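Long-range contacts in Lys-gingipain W83 (Porphyromonas gingivalis, PDB 4ITC), which cleaves proteins after lysine as a secreted cysteine protease, represented here by its calcium-binding K1 cleaved adhesin domain, a beta sandwich of a type hemolytic in isolation: residues Pro34-Tyr39 against Tyr161-Glu166; Val45-Phe50 against Pro60-Ile65; Ile55-Pro60 against Ser156-Tyr161. One frame throughout, in Å; residues are numbered along the deposited sequence. Where two conformers were deposited one is given.

Overall arrangement
The three contacts lead from the core of the beta sandwich toward one end. Centres of interactions 1 and 2 lie about 12 Å apart, of 2 and 3 about 10 Å, of 1 and 3 about 17 Å. Strands 43-48 and 161-171, neighbours in one sheet, tie interaction 1 to interaction 2, which reaches strand 62-65 of the other. Interaction 3 joins the stretch through strand 56-57 to the loop before strand 161-171, sharing Pro60 with interaction 2 and Tyr161 with interaction 1. Along the chain, 2 and 3 alternate inside the loop closed by interaction 1. Interaction 1 holds Asp165 and Glu166 of one calcium site, interaction 2 Asn62 of another, so each site links loops to a strand.

Interaction 1 of 3, residues Pro34-Tyr39 against Tyr161-Glu166. With CA (calcium ion), chain C.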
# COMPACT_ATOMS: atom_id res chain seq x y z
N PRO A 34 -12.47 -0.89 -14.72
CA PRO A 34 -11.34 -0.87 -15.63
C PRO A 34 -10.35 0.22 -15.31
O PRO A 34 -9.24 0.23 -15.85
CB PRO A 34 -12.01 -0.59 -16.98
CG PRO A 34 -13.20 0.22 -16.62
CD PRO A 34 -13.66 -0.23 -15.28
N GLY A 35 -10.71 1.14 -14.41
CA GLY A 35 -9.80 2.25 -14.15
C GLY A 35 -8.53 1.82 -13.46
O GLY A 35 -7.46 2.24 -13.82
N ILE A 36 -8.71 1.05 -12.41
CA ILE A 36 -7.61 0.71 -11.52
C ILE A 36 -7.75 -0.74 -11.12
O ILE A 36 -8.21 -1.06 -10.01
CB ILE A 36 -7.59 1.62 -10.26
CG1 ILE A 36 -7.77 3.11 -10.62
CG2 ILE A 36 -6.31 1.39 -9.44
CD1 ILE A 36 -7.91 4.01 -9.44
N ALA A 37 -7.37 -1.63 -12.06
CA ALA A 37 -7.48 -3.06 -11.88
C ALA A 37 -6.49 -3.53 -10.82
O ALA A 37 -5.38 -3.05 -10.76
CB ALA A 37 -7.17 -3.77 -13.19
N GLY A 38 -6.90 -4.53 -10.08
CA GLY A 38 -6.00 -5.20 -9.15
C GLY A 38 -5.05 -6.20 -9.77
O GLY A 38 -4.94 -6.38 -11.01
N TYR A 39 -4.28 -6.83 -8.91
CA TYR A 39 -3.37 -7.88 -9.35
C TYR A 39 -4.18 -9.16 -9.56
O TYR A 39 -4.77 -9.68 -8.63
CB TYR A 39 -2.24 -8.10 -8.35
CG TYR A 39 -1.43 -9.29 -8.77
CD1 TYR A 39 -0.62 -9.22 -9.89
CD2 TYR A 39 -1.55 -10.48 -8.12
CE1 TYR A 39 0.05 -10.34 -10.36
CE2 TYR A 39 -0.86 -11.60 -8.56
CZ TYR A 39 -0.07 -11.50 -9.67
OH TYR A 39 0.61 -12.62 -10.09
N TYR A 161 -0.33 7.41 -8.90
CA TYR A 161 -0.81 6.56 -7.79
C TYR A 161 0.15 5.43 -7.51
O TYR A 161 0.82 4.92 -8.42
CB TYR A 161 -2.15 5.87 -8.03
CG TYR A 161 -3.28 6.61 -8.69
CD1 TYR A 161 -3.40 8.01 -8.61
CD2 TYR A 161 -4.27 5.88 -9.33
CE1 TYR A 161 -4.47 8.64 -9.23
CE2 TYR A 161 -5.35 6.50 -9.94
CZ TYR A 161 -5.43 7.88 -9.88
OH TYR A 161 -6.50 8.59 -10.43
N ILE A 162 0.18 5.02 -6.24
CA ILE A 162 0.65 3.72 -5.85
C ILE A 162 -0.57 2.83 -5.62
O ILE A 162 -1.53 3.22 -4.95
CB ILE A 162 1.58 3.77 -4.60
CG1 ILE A 162 2.13 2.37 -4.28
CG2 ILE A 162 0.93 4.43 -3.39
CD1 ILE A 162 3.20 2.42 -3.21
N ASP A 163 -0.51 1.62 -6.15
CA ASP A 163 -1.56 0.64 -5.99
C ASP A 163 -1.00 -0.54 -5.15
O ASP A 163 0.13 -0.96 -5.33
CB ASP A 163 -1.98 0.06 -7.32
CG ASP A 163 -2.45 1.06 -8.37
OD1 ASP A 163 -2.70 2.27 -8.11
OD2 ASP A 163 -2.58 0.56 -9.55
N LEU A 164 -1.88 -1.12 -4.34
CA LEU A 164 -1.55 -2.17 -3.39
C LEU A 164 -2.66 -3.21 -3.45
O LEU A 164 -3.85 -2.86 -3.52
CB LEU A 164 -1.45 -1.58 -1.97
CG LEU A 164 -1.38 -2.55 -0.80
CD1 LEU A 164 0.00 -3.15 -0.76
CD2 LEU A 164 -1.65 -1.84 0.53
N ASP A 165 -2.28 -4.51 -3.44
CA ASP A 165 -3.28 -5.58 -3.54
C ASP A 165 -2.82 -6.85 -2.87
O ASP A 165 -1.61 -7.05 -2.61
CB ASP A 165 -3.64 -5.84 -5.01
CG ASP A 165 -5.02 -6.46 -5.20
OD1 ASP A 165 -5.82 -6.54 -4.24
OD2 ASP A 165 -5.33 -6.85 -6.35
N GLU A 166 -3.81 -7.70 -2.56
CA GLU A 166 -3.62 -9.11 -2.22
C GLU A 166 -2.65 -9.26 -1.04
O GLU A 166 -1.57 -9.83 -1.17
CB GLU A 166 -3.14 -9.85 -3.45
CG GLU A 166 -4.16 -9.79 -4.61
CD GLU A 166 -5.54 -10.32 -4.28
OE1 GLU A 166 -6.49 -9.72 -4.85
OE2 GLU A 166 -5.66 -11.28 -3.45
CA CA C . -7.52 -7.68 -5.55
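Tyr161 meets Ile36 at the start of this contact, where the loop after strand 29-32 runs along strand 161-171 of the beta sandwich. The alternating strand turns Tyr161, Asp163 and Asp165 toward the loop, while Ile162 and Leu164 face strand 148-153 of the other sheet. Ile36 crosses Tyr161 at about a right angle, its CD1 coming obliquely to within 3.6 Å of ring atom CE2. At Asp163 the other branch of the same isoleucine takes over: Ile36 CG2 lies 3.8 Å from OD2 and almost as near OD1. That OD1 is buried without a partner, which may raise the affinity of the carboxylate for a proton.

Asp165 is the polar centre. With CG anti to its backbone N (chi1 -156°), it grips the calcium ion through both oxygens, OD1 at 2.4 Å from the metal. OD2 works twice, since its anti lone pair also receives the backbone N-H of Tyr39, N to OD2 2.8 Å at 142°. Gly38 passes close by, its CA 3.3 Å from Asp165 OD2. Ser7, Glu9, Ser41 and Gly43 complete the metal site together with Glu166. Glu166 CG lies at the edge of the Tyr39 ring, 4.4 Å from CD2; from there the bend at chi2 (-57°) turns the carboxylate back, bringing OE1 to 2.4 Å from the calcium.

Interaction 2 of 3, residues Val45-Phe50 against Pro60-Ile65; sequences VYSESF and PDNYLI. With CA (calcium ion), chain B.
Asn62 meets Ser47 across the contact, and its side chain can be followed atom by atom. CB comes first, 3.9 Å from Ser47 OG. CG stands beside the backbone N, and there the amide forks. Its OD1 turns to the calcium ion at 2.4 Å, a site shared with Asp20, Asp22, Asp24, the carbonyl of His26 and a water. Its ND2 turns the other way and gives a hydrogen bond to Ser47 OG, 2.8 Å long and fairly straight at 156°. That OG lies only 12° out of the amide plane. The same nitrogen donates to a water that donates to Glu48 O, so metal and hydrogen bonds together fix the flip of the amide.

This is face-to-face packing in a beta sandwich: strand 43-48 belongs to one antiparallel sheet, strand 62-65 to the other, and the touching parts run nearly antiparallel, 164° apart. Ser47 OG has a second partner in His153 ND1 on strand 148-153. Two residues on from Asn62, Leu64 meets Val45 tip to tip, CD2 to CG2 at 3.8 Å. At the other end, the Pro60 ring closes over the first strand's backbone, its CG 3.5 Å from Glu48 O.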
# COMPACT_ATOMS: atom_id res chain seq x y z
N VAL A 45 -6.38 -1.32 -3.73
CA VAL A 45 -6.41 -0.00 -3.12
C VAL A 45 -5.29 0.84 -3.71
O VAL A 45 -4.33 0.33 -4.24
CB VAL A 45 -6.25 -0.06 -1.58
CG1 VAL A 45 -7.45 -0.78 -0.99
CG2 VAL A 45 -4.96 -0.73 -1.17
N TYR A 46 -5.48 2.16 -3.63
CA TYR A 46 -4.50 3.07 -4.18
C TYR A 46 -4.45 4.37 -3.39
O TYR A 46 -5.37 4.72 -2.64
CB TYR A 46 -4.78 3.38 -5.65
CG TYR A 46 -5.98 4.25 -5.88
CD1 TYR A 46 -7.27 3.72 -5.86
CD2 TYR A 46 -5.84 5.59 -6.16
CE1 TYR A 46 -8.36 4.51 -6.12
CE2 TYR A 46 -6.93 6.40 -6.41
CZ TYR A 46 -8.20 5.86 -6.38
OH TYR A 46 -9.31 6.67 -6.64
N SER A 47 -3.31 5.06 -3.52
CA SER A 47 -3.10 6.33 -2.88
C SER A 47 -2.41 7.25 -3.88
O SER A 47 -1.54 6.84 -4.66
CB SER A 47 -2.26 6.14 -1.63
OG SER A 47 -1.94 7.36 -1.01
N GLU A 48 -2.81 8.53 -3.86
CA GLU A 48 -2.45 9.52 -4.87
C GLU A 48 -1.32 10.45 -4.45
O GLU A 48 -1.38 11.08 -3.37
CB GLU A 48 -3.68 10.39 -5.15
CG GLU A 48 -4.86 9.62 -5.71
CD GLU A 48 -6.17 10.35 -5.48
OE1 GLU A 48 -6.81 10.66 -6.53
OE2 GLU A 48 -6.53 10.65 -4.31
N SER A 49 -0.34 10.63 -5.34
CA SER A 49 0.57 11.78 -5.26
C SER A 49 0.25 12.89 -6.25
O SER A 49 0.90 13.94 -6.22
CB SER A 49 2.02 11.32 -5.42
OG SER A 49 2.30 11.00 -6.75
N PHE A 50 -0.74 12.65 -7.11
CA PHE A 50 -1.28 13.62 -8.06
C PHE A 50 -2.71 13.18 -8.30
O PHE A 50 -2.96 12.00 -8.54
CB PHE A 50 -0.50 13.56 -9.37
CG PHE A 50 -0.98 14.55 -10.43
CD1 PHE A 50 -1.98 14.20 -11.30
CD2 PHE A 50 -0.47 15.83 -10.47
CE1 PHE A 50 -2.44 15.09 -12.26
CE2 PHE A 50 -0.92 16.74 -11.42
CZ PHE A 50 -1.90 16.36 -12.30
N PRO A 60 1.16 13.33 -0.02
CA PRO A 60 0.54 12.35 0.89
C PRO A 60 1.41 11.99 2.09
O PRO A 60 2.64 11.89 1.98
CB PRO A 60 0.34 11.11 0.01
CG PRO A 60 1.24 11.31 -1.13
CD PRO A 60 1.27 12.78 -1.39
N ASP A 61 0.74 11.72 3.20
CA ASP A 61 1.25 10.96 4.29
C ASP A 61 0.08 10.13 4.78
O ASP A 61 -0.62 10.47 5.75
CB ASP A 61 1.85 11.84 5.37
CG ASP A 61 2.49 11.05 6.48
OD1 ASP A 61 2.58 9.81 6.34
OD2 ASP A 61 2.90 11.67 7.51
N ASN A 62 -0.18 9.05 4.02
CA ASN A 62 -1.44 8.26 4.16
C ASN A 62 -1.13 6.87 4.64
O ASN A 62 -0.25 6.18 4.04
CB ASN A 62 -2.18 8.14 2.84
CG ASN A 62 -2.50 9.47 2.14
OD1 ASN A 62 -2.65 10.56 2.78
ND2 ASN A 62 -2.69 9.39 0.81
N TYR A 63 -1.86 6.40 5.64
CA TYR A 63 -1.67 5.10 6.25
C TYR A 63 -2.86 4.23 5.99
O TYR A 63 -4.00 4.68 6.08
CB TYR A 63 -1.51 5.18 7.75
CG TYR A 63 -0.27 5.91 8.28
CD1 TYR A 63 -0.14 7.27 8.23
CD2 TYR A 63 0.74 5.20 8.90
CE1 TYR A 63 0.97 7.90 8.74
CE2 TYR A 63 1.84 5.82 9.42
CZ TYR A 63 1.93 7.19 9.35
OH TYR A 63 3.01 7.83 9.89
N LEU A 64 -2.60 2.96 5.68
CA LEU A 64 -3.62 1.90 5.60
C LEU A 64 -3.14 0.83 6.58
O LEU A 64 -2.03 0.30 6.43
CB LEU A 64 -3.69 1.35 4.19
CG LEU A 64 -4.60 0.15 3.99
CD1 LEU A 64 -6.06 0.46 4.26
CD2 LEU A 64 -4.40 -0.41 2.60
N ILE A 65 -3.99 0.51 7.55
CA ILE A 65 -3.58 -0.30 8.68
C ILE A 65 -4.49 -1.51 8.84
O ILE A 65 -5.71 -1.37 8.76
CB ILE A 65 -3.62 0.57 9.97
CG1 ILE A 65 -2.61 1.74 9.86
CG2 ILE A 65 -3.31 -0.25 11.23
CD1 ILE A 65 -2.97 2.93 10.72
CA CA B . -3.58 12.74 2.49
O HOH W 1 -3.25 11.14 -1.46
O HOH W 2 -2.57 13.06 0.30

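Interaction 3 of 3, residues Ile55-Pro60 against Ser156-Tyr161; sequences IGVLTP and STDMFY. With GAI (guanidine), chain E.
The carboxylate of Asp158 is covered on one face by Val57, whose CG2 sits above the plane 3.4 Å from OD1. From the opposite side, tilted out of the plane, comes a bound guanidine: its N2 donates to Asp158 OD2 at 136°, while its N3 donates more directly to the main-chain oxygen of Asp158, N3 to O 2.9 Å at 161°. The flat ligand, probably protonated, thus gives two hydrogen bonds to one residue, with Met159 CE close to N3 and Tyr88 completing the pocket. Two other flat groups meet further along the loop, Phe160 CE2 lying over the centre of the Tyr161 ring, 3.5 Å above its plane.

The polar link between the segments belongs to Thr157. OG1 stands anti to its own backbone N (chi1 -170°) and donates to Leu58 O at 2.8 Å, approaching from above the carbonyl plane. Thr157 CA adds a CA-H...O contact to that same oxygen. Packing is tight beside it, with Val57 CG1 only 3.1 Å from Thr157 OG1. At the other end Pro60 CD lies 3.4 Å from Ser156 O, and a water donates both to Pro60 O and to Ser156 O, 2.6 Å from the latter.

All this sits at the end of the sandwich, where residues 156-158 of the loop between strands 148-153 and 161-171 run almost antiparallel to residues 57-60. The backbone of Ser49, just before strand 50-51, bonds to Leu58 on one segment and to Asp158 and Phe160 on the other, joining the short 50-51/56-57 hairpin to that loop.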
# COMPACT_ATOMS: atom_id res chain seq x y z
N ILE A 55 -7.29 18.38 -9.29
CA ILE A 55 -6.84 18.20 -7.92
C ILE A 55 -5.36 18.58 -7.87
O ILE A 55 -4.94 19.35 -7.01
CB ILE A 55 -6.99 16.75 -7.44
CG1 ILE A 55 -8.47 16.31 -7.42
CG2 ILE A 55 -6.34 16.57 -6.07
CD1 ILE A 55 -9.34 16.94 -6.38
N GLY A 56 -4.57 17.98 -8.77
CA GLY A 56 -3.19 18.39 -8.95
C GLY A 56 -2.22 17.71 -7.99
O GLY A 56 -2.50 16.64 -7.47
N VAL A 57 -1.09 18.33 -7.79
CA VAL A 57 -0.00 17.76 -7.01
C VAL A 57 -0.38 17.63 -5.55
O VAL A 57 -0.87 18.59 -4.94
CB VAL A 57 1.28 18.61 -7.15
CG1 VAL A 57 2.38 18.13 -6.22
CG2 VAL A 57 1.72 18.62 -8.60
N LEU A 58 -0.15 16.46 -4.96
CA LEU A 58 -0.39 16.22 -3.55
C LEU A 58 0.90 15.87 -2.82
O LEU A 58 1.88 15.50 -3.47
CB LEU A 58 -1.39 15.08 -3.40
CG LEU A 58 -2.71 15.31 -4.12
CD1 LEU A 58 -3.57 14.07 -4.05
CD2 LEU A 58 -3.41 16.48 -3.45
N THR A 59 0.89 16.00 -1.50
CA THR A 59 1.98 15.58 -0.64
C THR A 59 1.45 14.57 0.43
O THR A 59 1.36 14.89 1.63
CB THR A 59 2.68 16.77 0.00
OG1 THR A 59 1.73 17.53 0.76
CG2 THR A 59 3.36 17.64 -1.05
N PRO A 60 1.16 13.33 -0.02
CA PRO A 60 0.54 12.35 0.89
C PRO A 60 1.41 11.99 2.09
O PRO A 60 2.64 11.89 1.98
CB PRO A 60 0.34 11.11 0.01
CG PRO A 60 1.24 11.31 -1.13
CD PRO A 60 1.27 12.78 -1.39
N SER A 156 6.41 11.45 -1.05
CA SER A 156 6.03 11.26 -2.43
C SER A 156 5.31 12.52 -2.89
O SER A 156 4.55 13.15 -2.15
CB SER A 156 5.07 10.07 -2.60
OG SER A 156 5.70 8.85 -2.24
N THR A 157 5.59 12.92 -4.12
CA THR A 157 4.80 14.01 -4.70
C THR A 157 4.92 14.01 -6.22
O THR A 157 5.97 13.66 -6.79
CB THR A 157 5.23 15.37 -4.10
OG1 THR A 157 4.31 16.38 -4.50
CG2 THR A 157 6.63 15.77 -4.62
N ASP A 158 3.83 14.35 -6.88
CA ASP A 158 3.85 14.67 -8.30
C ASP A 158 4.23 13.53 -9.21
O ASP A 158 4.88 13.71 -10.22
CB ASP A 158 4.77 15.91 -8.54
CG ASP A 158 4.58 16.49 -9.90
OD1 ASP A 158 3.47 16.42 -10.47
OD2 ASP A 158 5.56 17.09 -10.40
N MET A 159 3.73 12.34 -8.89
CA MET A 159 3.84 11.18 -9.75
C MET A 159 2.42 10.81 -10.17
O MET A 159 1.78 11.58 -10.94
CB MET A 159 4.65 10.09 -9.09
CG MET A 159 6.14 10.44 -9.08
SD MET A 159 6.86 10.28 -10.72
CE MET A 159 8.33 11.35 -10.57
N PHE A 160 1.86 9.72 -9.66
CA PHE A 160 0.43 9.47 -9.94
C PHE A 160 -0.18 8.71 -8.77
O PHE A 160 -0.57 9.32 -7.79
CB PHE A 160 0.19 8.86 -11.32
CG PHE A 160 -1.25 8.91 -11.76
CD1 PHE A 160 -1.95 10.10 -11.74
CD2 PHE A 160 -1.90 7.78 -12.18
CE1 PHE A 160 -3.28 10.17 -12.18
CE2 PHE A 160 -3.25 7.83 -12.61
CZ PHE A 160 -3.92 9.02 -12.59
N TYR A 161 -0.33 7.41 -8.90
CA TYR A 161 -0.81 6.56 -7.79
C TYR A 161 0.15 5.43 -7.51
O TYR A 161 0.82 4.92 -8.42
CB TYR A 161 -2.15 5.87 -8.03
CG TYR A 161 -3.28 6.61 -8.69
CD1 TYR A 161 -3.40 8.01 -8.61
CD2 TYR A 161 -4.27 5.88 -9.33
CE1 TYR A 161 -4.47 8.64 -9.23
CE2 TYR A 161 -5.35 6.50 -9.94
CZ TYR A 161 -5.43 7.88 -9.88
OH TYR A 161 -6.50 8.59 -10.43
C GAI E . 6.44 14.58 -13.35
N1 GAI E . 7.01 14.47 -14.48
N2 GAI E . 5.80 15.68 -13.01
N3 GAI E . 6.57 13.55 -12.55
O HOH W 3 4.46 13.22 0.40